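Spydx (Streptococcus pyogenes, PDB 2J43) binds alpha-glucans such as host lung glycogen through two family 41 carbohydrate-binding modules, here cut from a larger enzyme that is probably a pullulanase. Local coordinates at residues Q83-L88 against Y101-Y106; T138-T141 against G146-L149; N38-M43 against L70-A75. One frame throughout, in Å; residues are numbered along the deposited sequence. Where two conformers were deposited one is given.

Interaction 1: residues Q83-L88 against Y101-Y106; sequences QHISLL and YHAHAY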
loop_
_atom_site.group_PDB
_atom_site.type_symbol
_atom_site.label_atom_id
_atom_site.label_comp_id
_atom_site.label_asym_id
_atom_site.label_seq_id
_atom_site.Cartn_x
_atom_site.Cartn_y
_atom_site.Cartn_z
ATOM N N GLN A 83 12.085 3.702 -14.567
ATOM C CA GLN A 83 11.271 3.961 -13.392
ATOM C C GLN A 83 12.054 3.715 -12.128
ATOM O O GLN A 83 13.054 2.998 -12.160
ATOM C CB GLN A 83 10.001 3.087 -13.450
ATOM C CG GLN A 83 9.213 3.192 -14.679
ATOM C CD GLN A 83 8.480 4.516 -14.917
ATOM O OE1 GLN A 83 8.269 5.292 -13.983
ATOM N NE2 GLN A 83 8.089 4.760 -16.189
ATOM N N HIS A 84 11.639 4.360 -11.036
ATOM C CA HIS A 84 12.372 4.351 -9.778
ATOM C C HIS A 84 11.449 4.227 -8.568
ATOM O O HIS A 84 10.458 4.949 -8.473
ATOM C CB HIS A 84 13.223 5.627 -9.657
ATOM C CG HIS A 84 14.046 5.908 -10.869
ATOM N ND1 HIS A 84 13.597 6.712 -11.892
ATOM C CD2 HIS A 84 15.216 5.371 -11.301
ATOM C CE1 HIS A 84 14.521 6.749 -12.839
ATOM N NE2 HIS A 84 15.487 5.913 -12.528
ATOM N N ILE A 85 11.809 3.349 -7.639
ATOM C CA ILE A 85 11.015 3.079 -6.464
ATOM C C ILE A 85 11.884 3.377 -5.243
ATOM O O ILE A 85 12.965 2.840 -5.104
ATOM C CB ILE A 85 10.604 1.630 -6.404
ATOM C CG1 ILE A 85 9.753 1.201 -7.593
ATOM C CG2 ILE A 85 9.867 1.294 -5.078
ATOM C CD1 ILE A 85 9.674 -0.267 -7.656
ATOM N N SER A 86 11.387 4.251 -4.378
ATOM C CA SER A 86 11.958 4.468 -3.053
ATOM C C SER A 86 11.454 3.396 -2.111
ATOM O O SER A 86 10.235 3.198 -1.970
ATOM C CB SER A 86 11.479 5.813 -2.520
ATOM O OG SER A 86 12.146 6.853 -3.204
ATOM N N LEU A 87 12.367 2.690 -1.464
ATOM C CA LEU A 87 11.977 1.725 -0.436
ATOM C C LEU A 87 11.829 2.514 0.845
ATOM O O LEU A 87 12.788 3.140 1.274
ATOM C CB LEU A 87 13.022 0.615 -0.290
ATOM C CG LEU A 87 13.151 -0.248 -1.552
ATOM C CD1 LEU A 87 14.264 -1.279 -1.374
ATOM C CD2 LEU A 87 11.826 -0.906 -1.881
ATOM N N LEU A 88 10.641 2.522 1.446
ATOM C CA LEU A 88 10.373 3.395 2.606
ATOM C C LEU A 88 11.195 2.992 3.798
ATOM O O LEU A 88 11.555 3.823 4.653
ATOM C CB LEU A 88 8.855 3.381 2.935
ATOM C CG LEU A 88 7.936 3.931 1.836
ATOM C CD1 LEU A 88 6.422 3.791 2.218
ATOM C CD2 LEU A 88 8.261 5.326 1.512
ATOM N N TYR A 101 2.585 3.456 -14.243
ATOM C CA TYR A 101 3.896 3.229 -13.626
ATOM C C TYR A 101 4.110 4.075 -12.379
ATOM O O TYR A 101 5.236 4.348 -11.998
ATOM C CB TYR A 101 5.056 3.369 -14.658
ATOM C CG TYR A 101 5.037 2.277 -15.679
ATOM C CD1 TYR A 101 5.508 1.012 -15.390
ATOM C CD2 TYR A 101 4.489 2.504 -16.955
ATOM C CE1 TYR A 101 5.449 0.014 -16.284
ATOM C CE2 TYR A 101 4.426 1.489 -17.885
ATOM C CZ TYR A 101 4.917 0.241 -17.549
ATOM O OH TYR A 101 4.851 -0.786 -18.446
ATOM N N HIS A 102 3.024 4.437 -11.708
ATOM C CA HIS A 102 3.111 5.066 -10.395
ATOM C C HIS A 102 3.165 3.961 -9.342
ATOM O O HIS A 102 2.376 3.010 -9.401
ATOM C CB HIS A 102 1.923 6.009 -10.163
ATOM C CG HIS A 102 1.850 7.158 -11.132
ATOM N ND1 HIS A 102 2.909 8.009 -11.371
ATOM C CD2 HIS A 102 0.820 7.632 -11.878
ATOM C CE1 HIS A 102 2.538 8.939 -12.239
ATOM N NE2 HIS A 102 1.282 8.719 -12.573
ATOM N N ALA A 103 4.080 4.085 -8.375
ATOM C CA ALA A 103 4.289 3.070 -7.370
ATOM C C ALA A 103 3.540 3.367 -6.088
ATOM O O ALA A 103 3.373 4.539 -5.703
ATOM C CB ALA A 103 5.759 2.886 -7.101
ATOM N N HIS A 104 3.108 2.306 -5.419
ATOM C CA HIS A 104 2.329 2.412 -4.179
ATOM C C HIS A 104 2.825 1.399 -3.195
ATOM O O HIS A 104 3.158 0.262 -3.569
ATOM C CB HIS A 104 0.838 2.169 -4.511
ATOM C CG HIS A 104 0.308 3.090 -5.545
ATOM N ND1 HIS A 104 0.280 2.773 -6.886
ATOM C CD2 HIS A 104 -0.239 4.327 -5.438
ATOM C CE1 HIS A 104 -0.286 3.766 -7.557
ATOM N NE2 HIS A 104 -0.599 4.724 -6.704
ATOM N N ALA A 105 2.812 1.738 -1.907
ATOM C CA ALA A 105 3.328 0.872 -0.876
ATOM C C ALA A 105 2.252 -0.084 -0.292
ATOM O O ALA A 105 2.507 -0.792 0.673
ATOM C CB ALA A 105 3.947 1.726 0.259
ATOM N N TYR A 106 1.055 -0.021 -0.872
ATOM C CA TYR A 106 -0.059 -0.934 -0.561
ATOM C C TYR A 106 -0.912 -0.999 -1.829
ATOM O O TYR A 106 -0.694 -0.230 -2.764
ATOM C CB TYR A 106 -0.866 -0.385 0.630
ATOM C CG TYR A 106 -1.336 1.036 0.413
ATOM C CD1 TYR A 106 -2.427 1.336 -0.409
ATOM C CD2 TYR A 106 -0.687 2.114 1.045
ATOM C CE1 TYR A 106 -2.821 2.631 -0.648
ATOM C CE2 TYR A 106 -1.097 3.429 0.832
ATOM C CZ TYR A 106 -2.181 3.683 0.007
ATOM O OH TYR A 106 -2.615 4.971 -0.211
HETATM O O HOH W 1 6.181 6.912 -13.643
#
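Q83 and Y101 make the largest part of this contact: the amide carbon CD of Q83 rests 3.6 Å from CB of Y101, and NE2 approaches ring atom CG. The side chains cross at about a right angle; amide and ring planes, though 15° apart, form no stack. A bend at chi2 (-69°) brings the glutamine amide over CB at the root of the tyrosine side chain. Being long, polar and flat, glutamine can lie against this apolar base and still bind at both ends of the amide. NE2 donates to the backbone oxygen of S80, while a water gives one hydrogen to OE1 of Q83 (2.7 Å) and the other, over 3.2 Å, to the carbonyl O of Y101.

The remaining contacts are apolar and small. CD1 of L88 meets CB of A105 at 3.8 Å, and I85 approaches the methyl of A103 more loosely. Both alanine CB atoms point toward the other segment, a single methyl fitting between the sheet edges against I85 or the tip of L88.

No hydrogen bond joins the two backbones, although they run only 8° from parallel. Strand 83-86 is the edge of one sheet, bonded to strand 66-73, and strand 103-104 is the edge of the other, so the contact closes one flank of the first module's beta-sandwich, where I85 also packs on M7 of strand 4-9.

Interaction 2: residues T138-T141 against G146-L149; sequences TPTT and GLDL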
loop_
_atom_site.group_PDB
_atom_site.type_symbol
_atom_site.label_atom_id
_atom_site.label_comp_id
_atom_site.label_asym_id
_atom_site.label_seq_id
_atom_site.Cartn_x
_atom_site.Cartn_y
_atom_site.Cartn_z
ATOM N N THR A 138 -21.095 9.834 5.299
ATOM C CA THR A 138 -22.015 9.747 6.413
ATOM C C THR A 138 -21.288 9.569 7.763
ATOM O O THR A 138 -20.840 8.458 8.149
ATOM C CB THR A 138 -23.249 8.799 6.038
ATOM O OG1 THR A 138 -23.677 7.963 7.117
ATOM C CG2 THR A 138 -22.991 7.920 4.851
ATOM N N PRO A 139 -21.090 10.697 8.450
ATOM C CA PRO A 139 -20.455 10.665 9.760
ATOM C C PRO A 139 -21.141 9.687 10.673
ATOM O O PRO A 139 -22.369 9.518 10.635
ATOM C CB PRO A 139 -20.632 12.108 10.286
ATOM C CG PRO A 139 -20.675 12.930 9.086
ATOM C CD PRO A 139 -21.428 12.090 8.064
ATOM N N THR A 140 -20.358 9.053 11.520
ATOM C CA THR A 140 -20.924 8.201 12.543
ATOM C C THR A 140 -21.803 8.991 13.514
ATOM O O THR A 140 -21.618 10.195 13.709
ATOM C CB THR A 140 -19.832 7.459 13.271
ATOM O OG1 THR A 140 -18.788 8.360 13.639
ATOM C CG2 THR A 140 -19.202 6.448 12.321
ATOM N N THR A 141 -22.787 8.274 14.076
ATOM C CA THR A 141 -23.772 8.779 15.049
ATOM C C THR A 141 -23.856 7.893 16.270
ATOM O O THR A 141 -23.271 6.773 16.328
ATOM C CB THR A 141 -25.176 8.850 14.389
ATOM O OG1 THR A 141 -25.549 7.537 13.936
ATOM C CG2 THR A 141 -25.146 9.707 13.144
ATOM N N GLY A 146 -19.496 3.573 16.500
ATOM C CA GLY A 146 -18.929 3.857 15.198
ATOM C C GLY A 146 -18.886 2.632 14.303
ATOM O O GLY A 146 -19.561 1.650 14.529
ATOM N N LEU A 147 -18.038 2.677 13.288
ATOM C CA LEU A 147 -17.963 1.607 12.324
ATOM C C LEU A 147 -17.172 0.465 12.910
ATOM O O LEU A 147 -16.049 0.642 13.405
ATOM C CB LEU A 147 -17.282 2.082 11.034
ATOM C CG LEU A 147 -17.810 3.369 10.386
ATOM C CD1 LEU A 147 -16.895 3.831 9.275
ATOM C CD2 LEU A 147 -19.256 3.241 9.925
ATOM N N ASP A 148 -17.728 -0.750 12.855
ATOM C CA ASP A 148 -17.022 -1.928 13.365
ATOM C C ASP A 148 -15.705 -2.174 12.605
ATOM O O ASP A 148 -15.634 -1.973 11.388
ATOM C CB ASP A 148 -17.855 -3.206 13.186
ATOM C CG ASP A 148 -19.126 -3.249 14.039
ATOM O OD1 ASP A 148 -19.213 -2.660 15.122
ATOM O OD2 ASP A 148 -20.100 -3.909 13.666
ATOM N N LEU A 149 -14.712 -2.654 13.331
ATOM C CA LEU A 149 -13.466 -3.164 12.759
ATOM C C LEU A 149 -13.537 -4.713 12.656
ATOM O O LEU A 149 -12.669 -5.445 13.166
ATOM C CB LEU A 149 -12.305 -2.717 13.654
ATOM C CG LEU A 149 -11.952 -1.224 13.445
ATOM C CD1 LEU A 149 -11.107 -0.704 14.575
ATOM C CD2 LEU A 149 -11.250 -0.954 12.144
#
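T140 presses its methyl against the backbone and side chain of the facing pair G146 and L147, and the whole contact rests on that one group. CG2 of T140 lies 3.9 Å from CA of G146 and equally far, 3.9 Å, from CG of L147, with L147 CD2 only slightly more distant. The methyl thus meets the main chain itself at G146, where the two CA atoms of T140 and G146 come within 5.5 Å.

The threonine is divided between two tasks by its first torsion. With chi1 at 47°, OG1 stands between the backbone N and the carbonyl carbon, and CG2 is left anti to the carbonyl carbon, directed at the facing segment. The hydroxyl oxygen accepts a hydrogen bond from the backbone N-H of T132. A beta-branched residue with one polar and one apolar arm thus serves both a strand and a hydrophobic patch.

These residues belong to the connection between two neighbouring antiparallel strands, 128-134 and 147-153, in the beta-sandwich of the second module. The loop doubles back alongside the sheet, and T140 also touches W131.

L147 completes the patch. Its side chain sets out to one side of T140, but with CG beside the backbone N (chi1 -51°) and chi2 extended, CG and CD2 are carried toward the threonine methyl, the two side chains crossing obliquely. Its backbone pairs with V130, and its side chain also packs on T132 in that strand and on V159 and V161 in strand 156-162.

Interaction 3: residues N38-M43 against L70-A75; sequences NGAITM and LINNKA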
loop_
_atom_site.group_PDB
_atom_site.type_symbol
_atom_site.label_atom_id
_atom_site.label_comp_id
_atom_site.label_asym_id
_atom_site.label_seq_id
_atom_site.Cartn_x
_atom_site.Cartn_y
_atom_site.Cartn_z
ATOM N N ASN A 38 18.809 -8.932 -23.242
ATOM C CA ASN A 38 18.383 -10.313 -22.916
ATOM C C ASN A 38 18.684 -10.706 -21.470
ATOM O O ASN A 38 18.068 -11.653 -20.929
ATOM C CB ASN A 38 18.972 -11.308 -23.898
ATOM C CG ASN A 38 18.433 -11.126 -25.305
ATOM O OD1 ASN A 38 17.287 -10.654 -25.512
ATOM N ND2 ASN A 38 19.213 -11.532 -26.281
ATOM N N GLY A 39 19.540 -9.942 -20.785
ATOM C CA GLY A 39 19.788 -10.157 -19.380
ATOM C C GLY A 39 18.673 -9.814 -18.417
ATOM O O GLY A 39 18.826 -10.039 -17.227
ATOM N N ALA A 40 17.597 -9.230 -18.899
ATOM C CA ALA A 40 16.456 -8.930 -18.018
ATOM C C ALA A 40 15.871 -10.213 -17.409
ATOM O O ALA A 40 16.086 -11.318 -17.985
ATOM C CB ALA A 40 15.358 -8.216 -18.826
ATOM N N ILE A 41 15.156 -10.065 -16.306
ATOM C CA ILE A 41 14.368 -11.157 -15.726
ATOM C C ILE A 41 13.304 -11.465 -16.715
ATOM O O ILE A 41 12.572 -10.589 -17.102
ATOM C CB ILE A 41 13.758 -10.788 -14.384
ATOM C CG1 ILE A 41 14.837 -10.337 -13.371
ATOM C CG2 ILE A 41 12.938 -11.975 -13.844
ATOM C CD1 ILE A 41 14.300 -9.590 -12.219
ATOM N N THR A 42 13.190 -12.735 -17.135
ATOM C CA THR A 42 12.086 -13.051 -18.066
ATOM C C THR A 42 10.720 -12.978 -17.393
ATOM O O THR A 42 10.532 -13.620 -16.384
ATOM C CB THR A 42 12.279 -14.405 -18.744
ATOM O OG1 THR A 42 11.073 -14.745 -19.453
ATOM C CG2 THR A 42 12.525 -15.552 -17.790
HETATM N N MSE A 43 9.777 -12.257 -17.969
HETATM C CA MSE A 43 8.486 -12.123 -17.331
HETATM C C MSE A 43 7.590 -13.363 -17.491
HETATM O O MSE A 43 6.503 -13.416 -16.967
HETATM C CB MSE A 43 7.791 -10.833 -17.754
HETATM C CG MSE A 43 8.696 -9.658 -17.525
HETATM SE SE MSE A 43 7.669 -7.950 -17.441
HETATM C CE MSE A 43 6.603 -8.407 -15.738
ATOM N N LEU A 70 12.847 -1.176 -15.527
ATOM C CA LEU A 70 12.085 -0.916 -16.732
ATOM C C LEU A 70 11.599 -2.247 -17.268
ATOM O O LEU A 70 12.121 -3.282 -16.886
ATOM C CB LEU A 70 12.901 -0.155 -17.776
ATOM C CG LEU A 70 14.130 -0.874 -18.310
ATOM C CD1 LEU A 70 13.709 -1.768 -19.476
ATOM C CD2 LEU A 70 15.241 0.071 -18.768
ATOM N N ILE A 71 10.631 -2.182 -18.173
ATOM C CA ILE A 71 10.135 -3.367 -18.894
ATOM C C ILE A 71 10.623 -3.212 -20.310
ATOM O O ILE A 71 10.360 -2.178 -20.969
ATOM C CB ILE A 71 8.568 -3.504 -18.841
ATOM C CG1 ILE A 71 8.120 -3.725 -17.401
ATOM C CG2 ILE A 71 8.079 -4.680 -19.728
ATOM C CD1 ILE A 71 6.650 -3.796 -17.213
ATOM N N ASN A 72 11.311 -4.221 -20.812
ATOM C CA ASN A 72 11.825 -4.224 -22.176
ATOM C C ASN A 72 11.239 -5.381 -22.945
ATOM O O ASN A 72 10.429 -6.126 -22.409
ATOM C CB ASN A 72 13.371 -4.226 -22.235
ATOM C CG ASN A 72 14.050 -5.535 -21.738
ATOM O OD1 ASN A 72 13.406 -6.556 -21.637
ATOM N ND2 ASN A 72 15.397 -5.525 -21.585
ATOM N N ASN A 73 11.609 -5.452 -24.211
ATOM C CA ASN A 73 11.323 -6.636 -25.007
ATOM C C ASN A 73 12.565 -7.125 -25.695
ATOM O O ASN A 73 13.646 -6.552 -25.590
ATOM C CB ASN A 73 10.166 -6.382 -25.960
ATOM C CG ASN A 73 10.500 -5.341 -27.024
ATOM O OD1 ASN A 73 11.674 -5.035 -27.265
ATOM N ND2 ASN A 73 9.453 -4.822 -27.669
ATOM N N LYS A 74 12.457 -8.268 -26.358
ATOM C CA LYS A 74 13.647 -8.913 -26.880
ATOM C C LYS A 74 14.223 -8.159 -28.099
ATOM O O LYS A 74 15.402 -8.306 -28.392
ATOM C CB LYS A 74 13.392 -10.407 -27.121
ATOM C CG LYS A 74 12.361 -10.686 -28.142
ATOM C CD LYS A 74 12.168 -12.219 -28.382
ATOM C CE LYS A 74 10.844 -12.435 -29.105
ATOM N NZ LYS A 74 10.884 -12.082 -30.552
ATOM N N ALA A 75 13.425 -7.304 -28.742
ATOM C CA ALA A 75 13.919 -6.358 -29.749
ATOM C C ALA A 75 14.731 -5.212 -29.158
ATOM O O ALA A 75 15.338 -4.418 -29.911
ATOM C CB ALA A 75 12.785 -5.801 -30.559
#
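M43, present as selenomethionine, sets its selenium 4.0 Å from CG2 of I71, the two side chains crossing at about a right angle. The M43 chain runs out with chi2 near extended and turns at chi3 (64°), which brings the heavy atom alongside the isoleucine methyl. The methionine it replaces, long and flexible, suits a buried place beside a rigid, branched neighbour.

A second point of touch pairs A40 with N72. The alanine CB lies beyond the end of the asparagine amide and tilted off its plane, almost equally far from OD1 (3.8 Å) and ND2 (3.9 Å). A mere methyl leaves space for the amide between the two segments. N38 and K74, at the exposed end, meet more loosely: OD1 of N38 is 4.2 Å from CB of K74, with no bond between them.

What positions the amide lies one shell out. N72 adopts the crowded position at chi1 (68°), with CG between its backbone N and carbonyl carbon, and ND2 donates to the backbone oxygen of P37, the residue before N38, in the same loop as A40. That bond fixes the rotation of the amide. Behind the apolar pair, M43 and I71 both pack on F9.

Strands 41-42 and 66-73 are not direct neighbours; strand 21-27 runs between them, bonded through L23 to I41 and through G22 and W24 to N72 and L70. The side chains therefore bridge across a central strand of one sheet, while F9, from strand 4-9, brings in the opposing sheet of the first module.

From the N terminus the contacts follow in series, none nesting within or crossing another. Interaction 3 comes first, closing a loop of 26 residues and joining strands 41-42 and 66-73 within one sheet. Interaction 1 follows, with 12 residues between its segments, and ties the edge of that sheet to the edge of its partner. These two touch: Y101 OH lies 3.7 Å from I71 CD1, and strands 66-73 and 83-86 are neighbours. After the chain passes into the second module, interaction 2 closes a loop with four residues between its segments. It lies about 34 Å from interaction 3 between nearest atoms, and its ties are confined to the second module.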